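Local structure of FTT_1639c (Francisella tularensis subsp. tularensis, 7KZW) at residues Ser35-Ile40 with Tyr110-Glu115; Leu10-Tyr15 with Thr21-Phe26. The protein is of unknown function but is probably anchored in the membrane by a transmembrane helix, this chain being its beta-rich C-terminal part. The protein carries 3 engineered substitutions. All coordinates share one frame; numbering follows the deposited sequence.

Interaction 1. Residues Ser35-Ile40 with Tyr110-Glu115; sequences SGIFNI and YANAIE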
ATOM      1  N   SER A  35      -4.920 -15.528  10.126  1.00 28.07           N
ATOM      2  CA  SER A  35      -4.791 -16.945   9.859  1.00 27.34           C
ATOM      3  C   SER A  35      -5.067 -17.199   8.382  1.00 26.04           C
ATOM      4  O   SER A  35      -5.922 -16.545   7.769  1.00 30.49           O
ATOM      5  CB  SER A  35      -5.795 -17.692  10.749  1.00 32.29           C
ATOM      6  OG  SER A  35      -6.126 -18.950  10.207  1.00 39.98           O
ATOM      7  N   GLY A  36      -4.265 -18.085   7.777  1.00 26.51           N
ATOM      8  CA  GLY A  36      -4.471 -18.477   6.399  1.00 29.74           C
ATOM      9  C   GLY A  36      -3.976 -17.497   5.362  1.00 28.85           C
ATOM     10  O   GLY A  36      -4.333 -17.628   4.189  1.00 28.47           O
ATOM     11  N   ILE A  37      -3.214 -16.485   5.756  1.00 23.89           N
ATOM     12  CA  ILE A  37      -2.683 -15.493   4.835  0.52 20.80           C
ATOM     13  C   ILE A  37      -1.199 -15.787   4.647  1.00 22.83           C
ATOM     14  O   ILE A  37      -0.441 -15.808   5.624  1.00 25.43           O
ATOM     15  CB  ILE A  37      -2.890 -14.067   5.360  0.52 20.63           C
ATOM     16  CG1 ILE A  37      -4.390 -13.782   5.530  0.52 22.66           C
ATOM     17  CG2 ILE A  37      -2.196 -13.063   4.411  0.52 21.15           C
ATOM     18  CD1 ILE A  37      -5.079 -13.575   4.219  0.52 24.14           C
ATOM     19  N   PHE A  38      -0.788 -16.017   3.401  1.00 18.50           N
ATOM     20  CA  PHE A  38       0.575 -16.412   3.048  1.00 19.51           C
ATOM     21  C   PHE A  38       1.133 -15.457   2.022  1.00 17.10           C
ATOM     22  O   PHE A  38       0.369 -14.806   1.289  1.00 17.17           O
ATOM     23  CB  PHE A  38       0.572 -17.830   2.474  1.00 19.07           C
ATOM     24  CG  PHE A  38       0.035 -18.825   3.447  1.00 23.59           C
ATOM     25  CD1 PHE A  38       0.801 -19.216   4.534  1.00 24.93           C
ATOM     26  CD2 PHE A  38      -1.248 -19.310   3.332  1.00 24.16           C
ATOM     27  CE1 PHE A  38       0.325 -20.138   5.470  1.00 31.47           C
ATOM     28  CE2 PHE A  38      -1.757 -20.227   4.265  1.00 31.02           C
ATOM     29  CZ  PHE A  38      -0.953 -20.644   5.335  1.00 31.19           C
ATOM     30  N   ASN A  39       2.469 -15.303   2.018  1.00 15.93           N
ATOM     31  CA  ASN A  39       3.165 -14.364   1.170  1.00 14.58           C
ATOM     32  C   ASN A  39       3.924 -15.076   0.055  1.00 13.19           C
ATOM     33  O   ASN A  39       3.881 -16.310  -0.064  1.00 15.53           O
ATOM     34  CB  ASN A  39       4.037 -13.413   2.004  1.00 14.05           C
ATOM     35  CG  ASN A  39       5.173 -14.114   2.703  1.00 15.40           C
ATOM     36  OD1 ASN A  39       5.871 -14.887   2.079  1.00 19.63           O
ATOM     37  ND2 ASN A  39       5.381 -13.824   3.983  1.00 16.85           N
ATOM     38  N   ILE A  40       4.654 -14.298  -0.758  1.00 13.98           N
ATOM     39  CA  ILE A  40       5.269 -14.880  -1.947  1.00 14.41           C
ATOM     40  C   ILE A  40       6.448 -15.785  -1.637  1.00 16.36           C
ATOM     41  O   ILE A  40       7.007 -16.430  -2.537  1.00 16.60           O
ATOM     42  CB  ILE A  40       5.602 -13.829  -3.032  1.00 12.99           C
ATOM     43  CG1 ILE A  40       6.583 -12.782  -2.509  1.00 14.64           C
ATOM     44  CG2 ILE A  40       4.298 -13.239  -3.547  1.00 14.64           C
ATOM     45  CD1 ILE A  40       6.952 -11.737  -3.611  1.00 14.60           C
ATOM     46  N   TYR A 110      -9.420  -7.406  -0.536  1.00 15.77           N
ATOM     47  CA  TYR A 110     -10.061  -8.621  -0.054  1.00 16.85           C
ATOM     48  C   TYR A 110      -9.084  -9.778  -0.137  1.00 17.26           C
ATOM     49  O   TYR A 110      -8.538 -10.056  -1.222  1.00 17.12           O
ATOM     50  CB  TYR A 110     -11.277  -8.990  -0.907  1.00 17.50           C
ATOM     51  CG  TYR A 110     -12.317  -7.971  -0.883  1.00 17.28           C
ATOM     52  CD1 TYR A 110     -13.294  -7.978   0.092  1.00 17.86           C
ATOM     53  CD2 TYR A 110     -12.311  -6.970  -1.843  1.00 19.84           C
ATOM     54  CE1 TYR A 110     -14.301  -6.964   0.089  1.00 24.39           C
ATOM     55  CE2 TYR A 110     -13.244  -6.020  -1.857  1.00 22.22           C
ATOM     56  CZ  TYR A 110     -14.226  -6.014  -0.912  1.00 20.33           C
ATOM     57  OH  TYR A 110     -15.170  -5.010  -1.005  1.00 30.22           O
ATOM     58  N   ALA A 111      -8.962 -10.548   0.942  1.00 17.92           N
ATOM     59  CA  ALA A 111      -8.131 -11.747   0.933  1.00 18.52           C
ATOM     60  C   ALA A 111      -8.854 -12.782   1.761  1.00 21.75           C
ATOM     61  O   ALA A 111      -9.265 -12.479   2.890  1.00 22.92           O
ATOM     62  CB  ALA A 111      -6.742 -11.448   1.531  1.00 17.93           C
ATOM     63  N   ASN A 112      -9.039 -13.983   1.190  1.00 22.64           N
ATOM     64  CA  ASN A 112      -9.526 -15.160   1.936  1.00 30.80           C
ATOM     65  C   ASN A 112     -10.671 -14.812   2.865  1.00 36.32           C
ATOM     66  O   ASN A 112     -10.594 -15.016   4.082  1.00 38.40           O
ATOM     67  CB  ASN A 112      -8.423 -15.767   2.781  1.00 33.60           C
ATOM     68  CG  ASN A 112      -7.455 -16.491   1.975  1.00 35.27           C
ATOM     69  OD1 ASN A 112      -7.700 -16.772   0.782  1.00 34.82           O
ATOM     70  ND2 ASN A 112      -6.333 -16.828   2.590  1.00 44.47           N
ATOM     71  N   ALA A 113     -11.723 -14.257   2.287  1.00 29.56           N
ATOM     72  CA  ALA A 113     -12.940 -13.946   3.023  1.00 37.08           C
ATOM     73  C   ALA A 113     -12.831 -12.755   3.991  1.00 39.57           C
ATOM     74  O   ALA A 113     -13.650 -12.627   4.904  1.00 40.36           O
ATOM     75  CB  ALA A 113     -13.525 -15.183   3.720  1.00 40.64           C
ATOM     76  N   ILE A 114     -11.877 -11.843   3.840  1.00 33.23           N
ATOM     77  CA  ILE A 114     -11.796 -10.721   4.772  1.00 23.18           C
ATOM     78  C   ILE A 114     -11.550  -9.444   3.972  1.00 21.49           C
ATOM     79  O   ILE A 114     -10.735  -9.414   3.042  1.00 18.44           O
ATOM     80  CB  ILE A 114     -10.687 -10.905   5.820  1.00 27.37           C
ATOM     81  CG1 ILE A 114     -10.738 -12.260   6.581  1.00 35.19           C
ATOM     82  CG2 ILE A 114     -10.714  -9.760   6.788  1.00 34.41           C
ATOM     83  CD1 ILE A 114     -12.001 -12.565   7.344  1.00 39.23           C
ATOM     84  N   GLU A 115     -12.158  -8.344   4.396  1.00 18.44           N
ATOM     85  CA  GLU A 115     -11.983  -7.045   3.791  1.00 17.63           C
ATOM     86  C   GLU A 115     -11.058  -6.212   4.672  1.00 16.53           C
ATOM     87  O   GLU A 115     -11.243  -6.170   5.904  1.00 18.08           O
ATOM     88  CB  GLU A 115     -13.337  -6.338   3.641  1.00 21.41           C
ATOM     89  CG  GLU A 115     -13.225  -4.914   3.245  1.00 24.80           C
ATOM     90  CD  GLU A 115     -14.559  -4.184   3.080  1.00 30.25           C
ATOM     91  OE1 GLU A 115     -15.609  -4.843   3.032  1.00 34.32           O
ATOM     92  OE2 GLU A 115     -14.524  -2.940   3.019  1.00 27.89           O
TER
HETATM   93  O   HOH W   1      -7.502 -16.955   5.404  1.00 42.50           O

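Interaction 2. Residues Leu10-Tyr15 with Thr21-Phe26; sequences LLKHGY and TAYNMF. Engineered in segment 21-26: Met25 (natural residue Ile).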
ATOM      1  N   LEU A  10      -0.610   0.183   8.727  1.00 15.67           N
ATOM      2  CA  LEU A  10       0.548   0.948   8.306  1.00 15.21           C
ATOM      3  C   LEU A  10       1.772   0.311   8.969  1.00 15.24           C
ATOM      4  O   LEU A  10       1.855   0.264  10.214  1.00 19.39           O
ATOM      5  CB  LEU A  10       0.359   2.413   8.727  1.00 15.12           C
ATOM      6  CG  LEU A  10       1.546   3.285   8.385  1.00 14.38           C
ATOM      7  CD1 LEU A  10       1.730   3.485   6.919  1.00 18.63           C
ATOM      8  CD2 LEU A  10       1.334   4.656   9.028  1.00 22.11           C
ATOM      9  N   LEU A  11       2.687  -0.219   8.179  1.00 15.71           N
ATOM     10  CA  LEU A  11       3.887  -0.865   8.724  1.00 16.25           C
ATOM     11  C   LEU A  11       5.010   0.100   8.998  1.00 18.69           C
ATOM     12  O   LEU A  11       5.718  -0.046  10.017  1.00 20.13           O
ATOM     13  CB  LEU A  11       4.458  -1.862   7.733  1.00 18.19           C
ATOM     14  CG  LEU A  11       3.768  -3.188   7.619  1.00 21.56           C
ATOM     15  CD1 LEU A  11       4.300  -4.005   6.435  1.00 21.41           C
ATOM     16  CD2 LEU A  11       4.063  -3.913   8.935  1.00 27.77           C
ATOM     17  N   LYS A  12       5.198   1.080   8.117  1.00 16.76           N
ATOM     18  CA  LYS A  12       6.403   1.900   8.157  1.00 17.06           C
ATOM     19  C   LYS A  12       6.095   3.150   7.346  1.00 15.98           C
ATOM     20  O   LYS A  12       5.267   3.126   6.432  1.00 14.80           O
ATOM     21  CB  LYS A  12       7.546   1.124   7.452  1.00 23.72           C
ATOM     22  CG  LYS A  12       8.926   1.648   7.710  1.00 36.27           C
ATOM     23  CD  LYS A  12       9.993   0.673   7.165  1.00 38.98           C
ATOM     24  CE  LYS A  12      11.367   0.949   7.829  1.00 47.26           C
ATOM     25  NZ  LYS A  12      12.492   1.160   6.852  1.00 50.25           N
ATOM     26  N   HIS A  13       6.743   4.248   7.692  1.00 14.98           N
ATOM     27  CA  HIS A  13       6.691   5.452   6.859  1.00 14.24           C
ATOM     28  C   HIS A  13       8.038   6.147   6.939  1.00 15.50           C
ATOM     29  O   HIS A  13       8.828   5.904   7.857  1.00 16.63           O
ATOM     30  CB  HIS A  13       5.580   6.377   7.356  1.00 17.74           C
ATOM     31  CG  HIS A  13       5.760   6.847   8.771  1.00 17.72           C
ATOM     32  ND1 HIS A  13       6.328   8.057   9.090  1.00 21.28           N
ATOM     33  CD2 HIS A  13       5.422   6.270   9.947  1.00 23.70           C
ATOM     34  CE1 HIS A  13       6.353   8.200  10.407  1.00 23.64           C
ATOM     35  NE2 HIS A  13       5.802   7.136  10.947  1.00 25.07           N
ATOM     36  N   GLY A  14       8.303   7.032   5.980  1.00 14.24           N
ATOM     37  CA  GLY A  14       9.562   7.763   5.989  1.00 15.92           C
ATOM     38  C   GLY A  14       9.602   8.757   4.853  1.00 15.13           C
ATOM     39  O   GLY A  14       8.639   8.904   4.090  1.00 13.69           O
ATOM     40  N   TYR A  15      10.732   9.448   4.749  1.00 15.40           N
ATOM     41  CA  TYR A  15      10.892  10.472   3.719  1.00 14.78           C
ATOM     42  C   TYR A  15      12.377  10.705   3.467  1.00 16.78           C
ATOM     43  O   TYR A  15      13.238  10.349   4.290  1.00 18.61           O
ATOM     44  CB  TYR A  15      10.198  11.799   4.119  1.00 14.72           C
ATOM     45  CG  TYR A  15      10.904  12.561   5.203  1.00 15.99           C
ATOM     46  CD1 TYR A  15      10.819  12.158   6.558  1.00 17.18           C
ATOM     47  CD2 TYR A  15      11.646  13.695   4.905  1.00 20.26           C
ATOM     48  CE1 TYR A  15      11.468  12.877   7.575  1.00 21.52           C
ATOM     49  CE2 TYR A  15      12.305  14.398   5.938  1.00 24.80           C
ATOM     50  CZ  TYR A  15      12.176  13.969   7.254  1.00 23.00           C
ATOM     51  OH  TYR A  15      12.796  14.618   8.317  1.00 29.42           O
ATOM     52  N   THR A  21      11.063  12.834  -1.502  1.00 16.05           N
ATOM     53  CA  THR A  21      10.187  11.669  -1.568  1.00 15.96           C
ATOM     54  C   THR A  21       9.690  11.345  -0.168  1.00 14.10           C
ATOM     55  O   THR A  21      10.304  11.716   0.839  1.00 14.48           O
ATOM     56  CB  THR A  21      10.886  10.435  -2.081  1.00 17.26           C
ATOM     57  OG1 THR A  21      12.046  10.196  -1.277  1.00 17.29           O
ATOM     58  CG2 THR A  21      11.328  10.633  -3.542  1.00 20.30           C
ATOM     59  N   ALA A  22       8.554  10.666  -0.112  1.00 12.73           N
ATOM     60  CA  ALA A  22       8.044  10.147   1.149  1.00 11.63           C
ATOM     61  C   ALA A  22       7.212   8.920   0.834  1.00 12.01           C
ATOM     62  O   ALA A  22       6.787   8.709  -0.320  1.00 12.77           O
ATOM     63  CB  ALA A  22       7.266  11.186   1.969  1.00 13.48           C
ATOM     64  N   TYR A  23       6.969   8.103   1.861  1.00 12.16           N
ATOM     65  CA  TYR A  23       6.202   6.901   1.610  1.00 12.48           C
ATOM     66  C   TYR A  23       5.453   6.446   2.840  1.00 11.55           C
ATOM     67  O   TYR A  23       5.763   6.801   3.996  1.00 12.52           O
ATOM     68  CB  TYR A  23       7.087   5.766   1.076  1.00 14.09           C
ATOM     69  CG  TYR A  23       7.964   5.203   2.147  1.00 16.03           C
ATOM     70  CD1 TYR A  23       7.533   4.119   2.920  1.00 18.09           C
ATOM     71  CD2 TYR A  23       9.200   5.775   2.445  1.00 16.54           C
ATOM     72  CE1 TYR A  23       8.343   3.606   3.926  1.00 21.46           C
ATOM     73  CE2 TYR A  23      10.013   5.271   3.506  1.00 18.50           C
ATOM     74  CZ  TYR A  23       9.552   4.190   4.221  1.00 19.47           C
ATOM     75  OH  TYR A  23      10.335   3.641   5.244  1.00 24.48           O
ATOM     76  N   ASN A  24       4.416   5.647   2.582  1.00 10.94           N
ATOM     77  CA  ASN A  24       3.739   4.826   3.595  1.00 11.57           C
ATOM     78  C   ASN A  24       3.764   3.397   3.068  1.00 11.73           C
ATOM     79  O   ASN A  24       3.406   3.148   1.893  1.00 13.37           O
ATOM     80  CB  ASN A  24       2.258   5.203   3.776  1.00 12.50           C
ATOM     81  CG  ASN A  24       1.991   6.424   4.680  1.00 11.93           C
ATOM     82  OD1 ASN A  24       0.833   6.666   5.026  1.00 16.92           O
ATOM     83  ND2 ASN A  24       3.050   7.126   5.169  1.00 14.21           N
HETATM   84  N   MSE A  25       4.155   2.437   3.906  1.00 11.76           N
HETATM   85  CA  MSE A  25       4.118   1.024   3.545  1.00 11.65           C
HETATM   86  C   MSE A  25       2.995   0.364   4.334  1.00 12.16           C
HETATM   87  O   MSE A  25       2.995   0.452   5.562  1.00 13.40           O
HETATM   88  CB  MSE A  25       5.453   0.375   3.930  1.00 12.83           C
HETATM   89  CG  MSE A  25       5.586  -1.063   3.518  1.00 15.24           C
HETATM   90 SE   MSE A  25       5.752  -1.284   1.622  0.42 16.07          SE
HETATM   91  CE  MSE A  25       7.587  -0.754   1.390  1.00 20.20           C
ATOM     92  N   PHE A  26       2.075  -0.283   3.624  1.00 10.95           N
ATOM     93  CA  PHE A  26       0.955  -0.981   4.239  1.00 11.83           C
ATOM     94  C   PHE A  26       1.166  -2.474   4.157  1.00 11.66           C
ATOM     95  O   PHE A  26       1.660  -2.983   3.124  1.00 12.60           O
ATOM     96  CB  PHE A  26      -0.346  -0.613   3.541  1.00 12.51           C
ATOM     97  CG  PHE A  26      -0.633   0.860   3.579  1.00 11.90           C
ATOM     98  CD1 PHE A  26      -1.112   1.432   4.731  1.00 13.42           C
ATOM     99  CD2 PHE A  26      -0.364   1.681   2.494  1.00 12.39           C
ATOM    100  CE1 PHE A  26      -1.375   2.799   4.804  1.00 15.07           C
ATOM    101  CE2 PHE A  26      -0.624   3.041   2.541  1.00 14.81           C
ATOM    102  CZ  PHE A  26      -1.115   3.603   3.692  1.00 14.55           C
TER

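Interaction 1. Residues Ser35-Ile40 with Tyr110-Glu115
The backbone of Ser35-Ile40, an irregular loop, meets the turn of Tyr110-Glu115 at its bend, where Ile37 and Asn112 come closest with their CA atoms 7.4 Å apart. That bend is a type I' turn from Ala111 to Ile114, closed by two backbone bonds: Ala111 N gives to Ile114 O, and Ile114 N to Ala111 O.

Asn112, the first of the two central residues of the turn, carries the polar half of the contact. Its CG lies beside the backbone N and opposite the carbonyl carbon (chi1 -74°). A second torsion of -13° folds OD1 back over CA and turns the amide nitrogen outward to the loop. ND2 thereby ends 2.7 Å from Gly36 O. A water links the same nitrogen to the preceding carbonyl, giving to Ser35 O at 2.9 Å and accepting a weak bond from Asn112 ND2 at 3.0 Å. Gly36 O thus lies directly beside the amide, whereas Ser35 O is reached through the water; the Asn112 side chain also touches Thr46.

The apolar half is more buried. Ile37 is deposited in two conformers; in the one described here its ethyl arm ends in CD1, which touches both Ala111 CB and Asn112 ND2, each at 3.8 Å. The Ile37 and Asn112 side chains pass alongside one another, pointing opposite ways. Phe48 touches both Ile37 and Ala111, and Leu85 also packs on Ile37, so this buried point belongs to a wider apolar cluster while Asn112 stays exposed. The two segments bury only 130 Å² between them.

The example illustrates how a long connection can rest on a hairpin tip: the two-residue type I' turn is characteristic of tight beta hairpins, here the one formed by strands 102-111 and 114-123.

Interaction 2. Residues Leu10-Tyr15 with Thr21-Phe26
A beta hairpin made of strands 6-16 and 21-27 brings Leu10-Tyr15 against Thr21-Phe26, running antiparallel at 158° with a classic bulge at Leu11 and Lys12. Both bulge residues face Met25, an engineered residue present as selenomethionine: Leu11 N gives to Met25 O at 2.7 Å, Lys12 N adds a weak bond to the same oxygen, and Met25 N returns one to Lys12 O at 2.8 Å. Gly14 and Tyr23 form the next hydrogen-bonded pair.

Tyr23 places its ring over the facing strand. Its CG sits between the backbone N and the carbonyl carbon (chi1 73°), which lays one ring face on the backbone, with Gly14 N 3.5 Å above the plane towards the rim. Gly14 has no side chain to obstruct it. Farther out, Tyr23 OH rests against Lys12 CG at 3.5 Å, the lysine chain passing slantwise across the hydroxyl, and Lys93 makes a cation-pi contact with the ring.

Tyr23 O is gripped twice, by Gly14 N and, from the opposite face of its carbonyl plane, by Asn24 ND2 at 3.0 Å. On the Asn24 side of the sheet Leu10 CD1 touches Asn24 CB and Phe26 CE1, the latter at 3.8 Å. The classic bulge is a feature of antiparallel sheets, and an aromatic ring laid over a cross-strand glycine is a recognised antiparallel pairing; this hairpin holds both.

In the fold
Along the chain both segments of interaction 2 come first and those of interaction 1 follow, so the two stand in series. Their centres are 22 Å apart, their nearest atoms about 10 Å, and they lie on opposite sides of the chain's centre without touching. Both nevertheless reach the same mixed sheet. The first hairpin supplies strands 6-16 and 21-27, and strand 6-16 runs next to and parallel with strand 114-123, which leaves the turn of interaction 1. Interaction 2 therefore pairs strands within the sheet, while interaction 1 brings the loop between strands 21-27 and 48-58 against the tip of a later hairpin, joining early and late parts of this single-chain domain.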